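Local coordinates for structural protein VP1 (Trichodysplasia spinulosa-associated polyomavirus, PDB 4U60) that forms the pentameric building block of the viral coat and binds sialylated glycans such as the GM1 oligosaccharide, at residues Val250-Leu253 with Asp259-Tyr262; Asn30-Gln35 with Thr181-Phe186; Pro76-Asp81 with Lys238-Tyr243. All coordinates share one frame; numbering follows the deposited sequence. Where two conformers were deposited one is given.

Interaction 1 (Val250-Leu253 with Asp259-Tyr262); sequences VGFL and DMQY
The ring of Phe252 meets one face of the Tyr262 ring, with CE1 of Phe252 standing 3.4 Å above the tyrosine plane and over its centre. The two rings are neither parallel nor perpendicular: their planes make 46° and their centroids lie 4.5 Å apart, an oblique pairing in which Phe252 CZ comes within 3.5 Å of Tyr262 CE1. As a directly opposed pair on one face of the sheet, the two side chains lie side by side and point the same way; each has CG anti to its carbonyl carbon. Met260 reaches Phe252 obliquely to its ring; its chain, bent at chi3 (69°), brings CE to 3.5 Å from Phe252 CB. A second subunit adds to this buried cluster, its Ile121, Tyr116 and Val108 packing on Phe252, Met260 and Tyr262 respectively.

The underlying motif is an antiparallel beta hairpin of the VP1 jelly roll, joining strands 241-254 and 260-279. Phe252 and Tyr262 form a non-hydrogen-bonded pair, whereas Leu253 and Gln261 form the adjacent hydrogen-bonded pair and turn their side chains to the other face. Leu253 N donates to Gln261 O at 2.9 Å, and Gln261 N returns a bond to Leu253 O at 3.1 Å; both donors lie in the plane of the carbonyl they meet. On that face a water sits between Leu253 O and Gln261 OE1, 2.6 Å from the amide oxygen. The other end of the Gln261 amide is held by Ser46, with NE2 donating to its backbone O, while Leu253 CD2 rests 3.9 Å from Gln261 OE1.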
ATOM      1  N   VAL C 250       8.632  11.363  13.412  1.00  9.66           N
ATOM      2  CA  VAL C 250       9.152  10.455  12.367  1.00  9.83           C
ATOM      3  C   VAL C 250       9.777   9.186  12.908  1.00 10.08           C
ATOM      4  O   VAL C 250      10.201   8.340  12.135  1.00 10.48           O
ATOM      5  CB  VAL C 250      10.109  11.167  11.402  1.00 10.01           C
ATOM      6  CG1 VAL C 250       9.378  12.213  10.581  1.00  9.92           C
ATOM      7  CG2 VAL C 250      11.269  11.799  12.164  1.00 10.37           C
ATOM      8  N   GLY C 251       9.776   9.032  14.227  1.00 10.04           N
ATOM      9  CA  GLY C 251      10.265   7.822  14.866  1.00 10.25           C
ATOM     10  C   GLY C 251      11.032   8.125  16.141  1.00 10.80           C
ATOM     11  O   GLY C 251      10.918   9.223  16.729  1.00 11.29           O
ATOM     12  N   PHE C 252      11.819   7.144  16.550  1.00 10.99           N
ATOM     13  CA  PHE C 252      12.688   7.225  17.738  1.00 11.55           C
ATOM     14  C   PHE C 252      14.141   7.046  17.352  1.00 11.95           C
ATOM     15  O   PHE C 252      14.497   6.206  16.517  1.00 12.20           O
ATOM     16  CB  PHE C 252      12.306   6.143  18.750  1.00 11.78           C
ATOM     17  CG  PHE C 252      10.937   6.335  19.331  1.00 11.44           C
ATOM     18  CD1 PHE C 252      10.726   7.217  20.372  1.00 11.66           C
ATOM     19  CD2 PHE C 252       9.845   5.653  18.816  1.00 11.25           C
ATOM     20  CE1 PHE C 252       9.466   7.410  20.901  1.00 11.63           C
ATOM     21  CE2 PHE C 252       8.572   5.860  19.332  1.00 11.01           C
ATOM     22  CZ  PHE C 252       8.394   6.738  20.377  1.00 11.27           C
ATOM     23  N   LEU C 253      14.999   7.809  18.028  1.00 12.36           N
ATOM     24  CA  LEU C 253      16.427   7.590  18.020  1.00 13.19           C
ATOM     25  C   LEU C 253      16.761   6.629  19.152  1.00 13.71           C
ATOM     26  O   LEU C 253      16.336   6.843  20.282  1.00 13.94           O
ATOM     27  CB  LEU C 253      17.151   8.903  18.248  1.00 14.05           C
ATOM     28  CG  LEU C 253      18.674   8.838  18.185  1.00 15.26           C
ATOM     29  CD1 LEU C 253      19.151   8.765  16.752  1.00 15.94           C
ATOM     30  CD2 LEU C 253      19.277  10.045  18.889  1.00 16.45           C
ATOM     31  N   ASP C 259      18.180   3.442  25.374  1.00 19.37           N
ATOM     32  CA  ASP C 259      17.379   4.641  25.670  1.00 19.91           C
ATOM     33  C   ASP C 259      16.874   5.301  24.384  1.00 17.76           C
ATOM     34  O   ASP C 259      17.618   5.405  23.404  1.00 18.12           O
ATOM     35  CB  ASP C 259      18.207   5.648  26.473  1.00 22.33           C
ATOM     36  CG  ASP C 259      19.574   5.895  25.871  1.00 25.34           C
ATOM     37  OD1 ASP C 259      20.442   4.983  25.918  1.00 28.03           O
ATOM     38  OD2 ASP C 259      19.788   7.012  25.339  1.00 28.49           O
ATOM     39  N   MET C 260      15.617   5.730  24.381  1.00 15.80           N
ATOM     40  CA  MET C 260      14.986   6.214  23.155  1.00 14.58           C
ATOM     41  C   MET C 260      14.407   7.608  23.322  1.00 14.33           C
ATOM     42  O   MET C 260      13.909   7.974  24.405  1.00 15.02           O
ATOM     43  CB  MET C 260      13.915   5.229  22.681  1.00 13.82           C
ATOM     44  CG  MET C 260      14.515   3.908  22.212  1.00 14.07           C
ATOM     45  SD  MET C 260      13.379   2.527  21.941  1.00 13.38           S
ATOM     46  CE  MET C 260      12.493   3.121  20.506  1.00 12.70           C
ATOM     47  N   GLN C 261      14.437   8.369  22.233  1.00 13.73           N
ATOM     48  CA  GLN C 261      13.908   9.734  22.171  1.00 13.44           C
ATOM     49  C   GLN C 261      13.065   9.900  20.916  1.00 12.32           C
ATOM     50  O   GLN C 261      13.479   9.472  19.834  1.00 12.23           O
ATOM     51  CB  GLN C 261      15.061  10.725  22.071  1.00 14.34           C
ATOM     52  CG  GLN C 261      15.957  10.799  23.284  1.00 15.69           C
ATOM     53  CD  GLN C 261      17.214  11.560  22.952  1.00 16.92           C
ATOM     54  OE1 GLN C 261      18.198  10.979  22.467  1.00 18.17           O
ATOM     55  NE2 GLN C 261      17.192  12.870  23.177  1.00 17.54           N
ATOM     56  N   TYR C 262      11.912  10.551  21.032  1.00 11.70           N
ATOM     57  CA  TYR C 262      11.163  10.959  19.860  1.00 11.16           C
ATOM     58  C   TYR C 262      11.989  11.889  18.995  1.00 11.37           C
ATOM     59  O   TYR C 262      12.743  12.696  19.508  1.00 12.28           O
ATOM     60  CB  TYR C 262       9.919  11.750  20.235  1.00 10.92           C
ATOM     61  CG  TYR C 262       8.761  10.998  20.792  1.00 10.90           C
ATOM     62  CD1 TYR C 262       7.831  10.426  19.954  1.00 10.66           C
ATOM     63  CD2 TYR C 262       8.589  10.857  22.162  1.00 11.14           C
ATOM     64  CE1 TYR C 262       6.718   9.764  20.453  1.00 10.54           C
ATOM     65  CE2 TYR C 262       7.502  10.171  22.673  1.00 11.10           C
ATOM     66  CZ  TYR C 262       6.558   9.636  21.821  1.00 10.68           C
ATOM     67  OH  TYR C 262       5.445   8.980  22.279  1.00 11.03           O
TER
HETATM   68  O   HOH W   1      18.411   8.416  21.969  1.00 22.53           O

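Interaction 2 (Asn30-Gln35 with Thr181-Phe186); sequences NTRMGQ and TKDGAF
Arg32 and Asp183 form a salt bridge between two loops, with Arg32 NE donating to Asp183 OD2 at 2.8 Å. The bond is nearly straight, 173° at the hydrogen; OD2 lies in the guanidinium plane and is approached on its syn side. The two flat groups are nonetheless turned strongly against each other, their planes 73° apart, and the charged pair meets through a single direct bond. Asp183 holds CG anti to its backbone N (chi1 -180°), which carries the carboxylate across to the arginine.

The closer packing lies behind this bond, where the bent arginine chain passes Gly184: Arg32 CG is 3.8 Å from Gly184 CA. Gly184, with positive phi, presents its bare CA to the arginine chain. The guanidinium is further fixed by Arg32 NH1, which reaches back to Thr31 O at 2.9 Å from above the carbonyl plane, while Asn30 O lies over one guanidinium face, offset toward the rim.

Toward the looser side, water replaces direct contact. One water joins Arg32 NH2 to Asp183 OD2 and lies in the guanidinium plane; another connects Asn30 O with Asp183 OD1, 2.8 Å from the carboxylate oxygen. Asp183 OD1 also accepts a hydrogen bond from the backbone N of Thr70, so the acid is anchored on strand 69-74 as well as on Arg32. The arrangement is a surface salt bridge between loops of a jelly-roll coat protein, tying the connection that follows strand 12-29 to the one between strands 177-179 and 191-193.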
ATOM      1  N   ASN C  30       8.725  24.791  13.635  1.00 14.08           N
ATOM      2  CA  ASN C  30       9.630  23.801  14.170  1.00 14.06           C
ATOM      3  C   ASN C  30       8.919  22.851  15.120  1.00 13.62           C
ATOM      4  O   ASN C  30       7.911  23.180  15.748  1.00 14.30           O
ATOM      5  CB  ASN C  30      10.846  24.447  14.834  1.00 14.64           C
ATOM      6  CG  ASN C  30      11.948  24.750  13.837  1.00 15.26           C
ATOM      7  OD1 ASN C  30      12.386  23.865  13.099  1.00 15.18           O
ATOM      8  ND2 ASN C  30      12.374  25.988  13.783  1.00 16.13           N
ATOM      9  N   THR C  31       9.480  21.649  15.197  1.00 13.06           N
ATOM     10  CA  THR C  31       8.885  20.560  15.942  1.00 12.58           C
ATOM     11  C   THR C  31       8.983  20.792  17.454  1.00 12.89           C
ATOM     12  O   THR C  31       9.915  21.494  17.941  1.00 13.20           O
ATOM     13  CB  THR C  31       9.547  19.227  15.552  1.00 12.55           C
ATOM     14  OG1 THR C  31       8.716  18.138  15.938  1.00 12.28           O
ATOM     15  CG2 THR C  31      10.903  19.059  16.191  1.00 12.90           C
ATOM     16  N   ARG C  32       8.014  20.236  18.186  1.00 12.61           N
ATOM     17  CA  ARG C  32       7.949  20.355  19.642  1.00 13.21           C
ATOM     18  C   ARG C  32       7.886  18.962  20.273  1.00 13.09           C
ATOM     19  O   ARG C  32       6.861  18.500  20.771  1.00 13.23           O
ATOM     20  CB  ARG C  32       6.775  21.232  20.065  1.00 13.62           C
ATOM     21  CG  ARG C  32       6.804  22.629  19.438  1.00 13.98           C
ATOM     22  CD  ARG C  32       7.982  23.420  19.942  1.00 15.08           C
ATOM     23  NE  ARG C  32       8.140  24.749  19.352  1.00 15.85           N
ATOM     24  CZ  ARG C  32       9.216  25.168  18.701  1.00 16.40           C
ATOM     25  NH1 ARG C  32      10.250  24.362  18.458  1.00 16.23           N
ATOM     26  NH2 ARG C  32       9.270  26.438  18.284  1.00 17.45           N
ATOM     27  N   MET C  33       9.030  18.297  20.254  1.00 12.87           N
ATOM     28  CA  MET C  33       9.115  16.946  20.765  1.00 13.04           C
ATOM     29  C   MET C  33       9.382  16.821  22.250  1.00 13.58           C
ATOM     30  O   MET C  33       9.204  15.749  22.808  1.00 13.39           O
ATOM     31  CB  MET C  33      10.204  16.203  19.996  1.00 13.09           C
ATOM     32  CG  MET C  33       9.887  15.949  18.519  1.00 12.80           C
ATOM     33  SD  MET C  33       8.458  14.875  18.231  1.00 12.78           S
ATOM     34  CE  MET C  33       7.159  16.064  17.920  1.00 12.09           C
ATOM     35  N   GLY C  34       9.837  17.900  22.883  1.00 14.03           N
ATOM     36  CA  GLY C  34      10.094  17.894  24.324  1.00 14.88           C
ATOM     37  C   GLY C  34      11.245  18.798  24.706  1.00 15.62           C
ATOM     38  O   GLY C  34      11.169  19.520  25.705  1.00 16.65           O
ATOM     39  N   GLN C  35      12.335  18.728  23.955  1.00 15.68           N
ATOM     40  CA  GLN C  35      13.414  19.688  24.092  1.00 16.73           C
ATOM     41  C   GLN C  35      13.170  20.712  22.987  1.00 16.30           C
ATOM     42  O   GLN C  35      13.516  20.505  21.819  1.00 15.61           O
ATOM     43  CB  GLN C  35      14.748  18.984  23.970  1.00 17.65           C
ATOM     44  CG  GLN C  35      15.968  19.745  24.443  1.00 19.24           C
ATOM     45  CD  GLN C  35      15.934  21.222  24.137  1.00 20.12           C
ATOM     46  OE1 GLN C  35      15.295  22.025  24.859  1.00 20.28           O
ATOM     47  NE2 GLN C  35      16.654  21.609  23.079  1.00 21.23           N
ATOM     48  N   THR C 181      -4.121  27.116  21.739  1.00 14.93           N
ATOM     49  CA  THR C 181      -3.735  28.528  21.817  1.00 15.86           C
ATOM     50  C   THR C 181      -2.289  28.778  22.236  1.00 16.10           C
ATOM     51  O   THR C 181      -1.895  29.934  22.424  1.00 17.21           O
ATOM     52  CB  THR C 181      -4.661  29.243  22.803  1.00 16.58           C
ATOM     53  OG1 THR C 181      -4.606  28.565  24.063  1.00 16.72           O
ATOM     54  CG2 THR C 181      -6.110  29.250  22.287  1.00 16.66           C
ATOM     55  N   LYS C 182      -1.500  27.715  22.375  1.00 15.55           N
ATOM     56  CA  LYS C 182      -0.120  27.845  22.813  1.00 16.03           C
ATOM     57  C   LYS C 182       0.736  26.786  22.138  1.00 14.99           C
ATOM     58  O   LYS C 182       0.401  25.616  22.166  1.00 15.19           O
ATOM     59  CB  LYS C 182      -0.024  27.691  24.326  1.00 17.03           C
ATOM     60  CG  LYS C 182       1.336  28.091  24.875  1.00 18.74           C
ATOM     61  CD  LYS C 182       1.388  28.093  26.396  1.00 20.69           C
ATOM     62  N   ASP C 183       1.826  27.238  21.535  1.00 14.94           N
ATOM     63  CA  ASP C 183       2.809  26.378  20.921  1.00 14.28           C
ATOM     64  C   ASP C 183       3.582  25.594  21.966  1.00 14.25           C
ATOM     65  O   ASP C 183       3.939  26.139  23.000  1.00 14.94           O
ATOM     66  CB  ASP C 183       3.795  27.225  20.124  1.00 14.59           C
ATOM     67  CG  ASP C 183       4.853  26.393  19.448  1.00 14.59           C
ATOM     68  OD1 ASP C 183       4.490  25.665  18.504  1.00 14.14           O
ATOM     69  OD2 ASP C 183       6.046  26.510  19.839  1.00 15.67           O
ATOM     70  N   GLY C 184       3.853  24.319  21.673  1.00 13.55           N
ATOM     71  CA  GLY C 184       4.720  23.530  22.531  1.00 14.06           C
ATOM     72  C   GLY C 184       4.207  23.258  23.938  1.00 14.18           C
ATOM     73  O   GLY C 184       4.997  23.086  24.870  1.00 15.69           O
ATOM     74  N   ALA C 185       2.893  23.150  24.094  1.00 13.68           N
ATOM     75  CA  ALA C 185       2.283  23.049  25.430  1.00 13.84           C
ATOM     76  C   ALA C 185       1.132  22.037  25.583  1.00 13.34           C
ATOM     77  O   ALA C 185       0.869  21.568  26.687  1.00 13.91           O
ATOM     78  CB  ALA C 185       1.782  24.410  25.846  1.00 14.52           C
ATOM     79  N   PHE C 186       0.441  21.719  24.498  1.00 12.70           N
ATOM     80  CA  PHE C 186      -0.676  20.777  24.520  1.00 12.22           C
ATOM     81  C   PHE C 186      -0.202  19.392  24.072  1.00 12.13           C
ATOM     82  O   PHE C 186       0.156  19.213  22.897  1.00 11.56           O
ATOM     83  CB  PHE C 186      -1.776  21.275  23.569  1.00 12.06           C
ATOM     84  CG  PHE C 186      -2.549  22.455  24.080  1.00 12.54           C
ATOM     85  CD1 PHE C 186      -2.037  23.743  23.994  1.00 12.99           C
ATOM     86  CD2 PHE C 186      -3.799  22.277  24.664  1.00 12.67           C
ATOM     87  CE1 PHE C 186      -2.775  24.830  24.469  1.00 13.61           C
ATOM     88  CE2 PHE C 186      -4.527  23.358  25.126  1.00 13.19           C
ATOM     89  CZ  PHE C 186      -4.011  24.633  25.043  1.00 13.63           C
TER
HETATM   90  O   HOH W   2       6.374  25.483  16.469  1.00 15.12           O
HETATM   91  O   HOH W   3       7.857  28.914  18.651  1.00 37.19           O

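Interaction 3 (Pro76-Asp81 with Lys238-Tyr243); sequences PMLNED and KGDGLY
This is a small polar surface contact, in which the carboxylate of Asp240 meets the loop that leaves strand 69-74. Asp240 stands in the turn before strand 241-254, with its side chain directed at Pro76, Met77 and Leu78. The direct polar link is weak: Leu78 N donates to Asp240 OD2 at 3.5 Å, with an angle of 156° at the hydrogen. The same oxygen also lies 3.5 Å from Met77 CA and 3.8 Å from Met77 CG, so it lies against the backbone and the first side-chain carbons of Met77.

A shorter connection runs through water. The solvent molecule donates to Asp240 OD2 at 2.7 Å and accepts from Asn79 N at 3.1 Å, so OD2 serves two successive parts of the loop, one directly and one through solvent. Asp240 keeps CG anti to its carbonyl carbon (chi1 -57°), which turns the carboxylate toward the backbone of Met77 and Leu78.

Strands 69-74 and 241-254 are antiparallel neighbours in the jelly-roll sheet of VP1, and the contact lies just beyond their paired region: a backbone hydrogen bond joins Asp240 to Leu75, one residue before Pro76. Within the turn, Gly241 N donates to Lys238 O, closing the chain around Gly239 and Asp240, both of which have positive phi.

The other carboxylate oxygen faces an apolar branch, Asp240 OD1 lying 3.9 Å from Leu78 CD1. Leu78 packs in addition on Thr88 and Trp90 of strand 86-99, and the indole NE1 of Trp90 donates to Pro76 O, binding the loop to the following strand.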
ATOM      1  N   PRO C  76      -3.287  41.051   6.820  1.00 24.75           N
ATOM      2  CA  PRO C  76      -3.496  42.468   6.590  1.00 26.64           C
ATOM      3  C   PRO C  76      -4.884  42.912   7.046  1.00 27.49           C
ATOM      4  O   PRO C  76      -5.881  42.249   6.731  1.00 25.94           O
ATOM      5  CB  PRO C  76      -3.368  42.588   5.077  1.00 26.61           C
ATOM      6  CG  PRO C  76      -2.454  41.483   4.698  1.00 25.41           C
ATOM      7  CD  PRO C  76      -2.855  40.357   5.598  1.00 24.14           C
ATOM      8  N   MET C  77      -4.927  44.004   7.797  1.00 29.60           N
ATOM      9  CA  MET C  77      -6.170  44.486   8.353  1.00 31.38           C
ATOM     10  C   MET C  77      -7.094  44.967   7.235  1.00 31.25           C
ATOM     11  O   MET C  77      -6.696  45.786   6.410  1.00 31.62           O
ATOM     12  CB  MET C  77      -5.897  45.618   9.333  1.00 35.29           C
ATOM     13  CG  MET C  77      -7.038  45.873  10.290  1.00 37.86           C
ATOM     14  SD  MET C  77      -7.293  47.619  10.422  1.00 45.12           S
ATOM     15  CE  MET C  77      -8.076  47.980   8.852  1.00 43.61           C
ATOM     16  N   LEU C  78      -8.335  44.481   7.246  1.00 30.17           N
ATOM     17  CA  LEU C  78      -9.304  44.713   6.166  1.00 30.31           C
ATOM     18  C   LEU C  78     -10.360  45.794   6.438  1.00 31.97           C
ATOM     19  O   LEU C  78     -10.802  46.476   5.509  1.00 32.77           O
ATOM     20  CB  LEU C  78     -10.043  43.401   5.876  1.00 28.92           C
ATOM     21  CG  LEU C  78      -9.208  42.283   5.262  1.00 27.57           C
ATOM     22  CD1 LEU C  78      -9.976  40.968   5.242  1.00 26.59           C
ATOM     23  CD2 LEU C  78      -8.757  42.685   3.869  1.00 27.83           C
ATOM     24  N   ASN C  79     -10.785  45.931   7.685  1.00 32.80           N
ATOM     25  CA  ASN C  79     -11.949  46.792   7.990  1.00 34.89           C
ATOM     26  C   ASN C  79     -11.614  47.955   8.935  1.00 37.29           C
ATOM     27  O   ASN C  79     -11.476  47.751  10.143  1.00 37.51           O
ATOM     28  CB  ASN C  79     -13.087  45.938   8.589  1.00 34.22           C
ATOM     29  CG  ASN C  79     -13.409  44.699   7.749  1.00 32.41           C
ATOM     30  OD1 ASN C  79     -13.944  44.809   6.643  1.00 32.19           O
ATOM     31  ND2 ASN C  79     -13.102  43.516   8.281  1.00 31.11           N
ATOM     32  N   GLU C  80     -11.490  49.165   8.390  1.00 39.60           N
ATOM     33  CA  GLU C  80     -11.257  50.363   9.208  1.00 42.43           C
ATOM     34  C   GLU C  80     -12.516  50.777   9.991  1.00 44.65           C
ATOM     35  O   GLU C  80     -12.410  51.471  11.004  1.00 46.65           O
ATOM     36  CB  GLU C  80     -10.788  51.543   8.337  1.00 44.05           C
ATOM     37  N   ASP C  81     -13.690  50.363   9.506  1.00 44.84           N
ATOM     38  CA  ASP C  81     -14.980  50.690  10.130  1.00 47.04           C
ATOM     39  C   ASP C  81     -15.769  49.400  10.375  1.00 46.35           C
ATOM     40  O   ASP C  81     -16.308  48.809   9.437  1.00 45.55           O
ATOM     41  CB  ASP C  81     -15.755  51.640   9.212  1.00 48.23           C
ATOM     42  CG  ASP C  81     -17.083  52.101   9.802  1.00 49.81           C
ATOM     43  OD1 ASP C  81     -17.434  51.705  10.934  1.00 49.91           O
ATOM     44  OD2 ASP C  81     -17.775  52.869   9.111  1.00 51.21           O
ATOM     45  N   LYS C 238     -11.134  34.981  11.397  1.00 18.75           N
ATOM     46  CA  LYS C 238     -11.751  35.856  12.377  1.00 20.12           C
ATOM     47  C   LYS C 238     -10.710  36.771  12.999  1.00 20.47           C
ATOM     48  O   LYS C 238      -9.614  36.327  13.368  1.00 20.38           O
ATOM     49  CB  LYS C 238     -12.453  35.018  13.435  1.00 20.08           C
ATOM     50  CG  LYS C 238     -13.651  34.253  12.886  1.00 20.59           C
ATOM     51  CD  LYS C 238     -14.259  33.331  13.931  1.00 20.85           C
ATOM     52  CE  LYS C 238     -15.498  32.624  13.384  1.00 21.53           C
ATOM     53  NZ  LYS C 238     -16.116  31.704  14.375  1.00 22.15           N
ATOM     54  N   GLY C 239     -11.041  38.051  13.071  1.00 21.34           N
ATOM     55  CA  GLY C 239     -10.109  39.060  13.569  1.00 22.04           C
ATOM     56  C   GLY C 239      -8.817  39.145  12.777  1.00 21.98           C
ATOM     57  O   GLY C 239      -7.779  39.529  13.320  1.00 22.56           O
ATOM     58  N   ASP C 240      -8.875  38.792  11.493  1.00 21.54           N
ATOM     59  CA  ASP C 240      -7.692  38.771  10.619  1.00 21.22           C
ATOM     60  C   ASP C 240      -6.542  37.922  11.170  1.00 20.00           C
ATOM     61  O   ASP C 240      -5.373  38.274  11.013  1.00 20.49           O
ATOM     62  CB  ASP C 240      -7.224  40.215  10.355  1.00 22.25           C
ATOM     63  CG  ASP C 240      -8.306  41.070   9.738  1.00 23.66           C
ATOM     64  OD1 ASP C 240      -9.193  40.514   9.036  1.00 23.57           O
ATOM     65  OD2 ASP C 240      -8.304  42.311   9.975  1.00 24.69           O
ATOM     66  N   GLY C 241      -6.864  36.763  11.743  1.00 18.84           N
ATOM     67  CA  GLY C 241      -5.847  35.828  12.226  1.00 18.12           C
ATOM     68  C   GLY C 241      -5.982  34.517  11.487  1.00 17.00           C
ATOM     69  O   GLY C 241      -7.091  34.005  11.341  1.00 17.21           O
ATOM     70  N   LEU C 242      -4.860  33.984  11.038  1.00 16.40           N
ATOM     71  CA  LEU C 242      -4.797  32.667  10.388  1.00 15.67           C
ATOM     72  C   LEU C 242      -4.111  31.731  11.354  1.00 15.22           C
ATOM     73  O   LEU C 242      -3.028  32.027  11.856  1.00 15.63           O
ATOM     74  CB  LEU C 242      -3.979  32.780   9.108  1.00 15.68           C
ATOM     75  CG  LEU C 242      -3.660  31.498   8.346  1.00 15.09           C
ATOM     76  CD1 LEU C 242      -4.942  30.845   7.860  1.00 14.73           C
ATOM     77  CD2 LEU C 242      -2.725  31.827   7.191  1.00 15.51           C
ATOM     78  N   TYR C 243      -4.708  30.566  11.564  1.00 14.72           N
ATOM     79  CA  TYR C 243      -4.202  29.625  12.549  0.50 14.00           C
ATOM     80  C   TYR C 243      -3.689  28.371  11.862  1.00 13.68           C
ATOM     81  O   TYR C 243      -4.424  27.738  11.100  1.00 13.77           O
ATOM     82  CB  TYR C 243      -5.320  29.316  13.551  0.50 13.81           C
ATOM     83  CG  TYR C 243      -5.825  30.564  14.267  0.50 14.41           C
ATOM     84  CD1 TYR C 243      -6.616  31.500  13.616  0.50 14.84           C
ATOM     85  CD2 TYR C 243      -5.487  30.799  15.584  0.50 14.46           C
ATOM     86  CE1 TYR C 243      -7.065  32.628  14.269  0.50 15.40           C
ATOM     87  CE2 TYR C 243      -5.926  31.919  16.248  0.50 15.04           C
ATOM     88  CZ  TYR C 243      -6.722  32.824  15.587  0.50 15.56           C
ATOM     89  OH  TYR C 243      -7.150  33.920  16.271  0.50 16.15           O
TER
HETATM   90  O   HOH W   4     -10.237  44.161  10.124  1.00 24.44           O

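How the interactions relate
From the N terminus, the chain first supplies 30-35, after strand 12-29, and then 76-81, after strand 69-74. Interaction 2 closes its long loop when 181-186 returns to 30-35; interaction 3 closes at 238-243, so these two loops cross, the second opening before the first has shut. Interaction 1 follows both in series as a local hairpin. Strand 241-254 begins within the second segment of interaction 3 and carries 250-253 of interaction 1; the centres of these two contacts lie about 40 Å apart on opposite sides of the chain's centre. Interactions 1 and 2 touch where Met33 SD packs 4.0 Å from Tyr262 CB, bringing the loop after strand 12-29 against the hairpin.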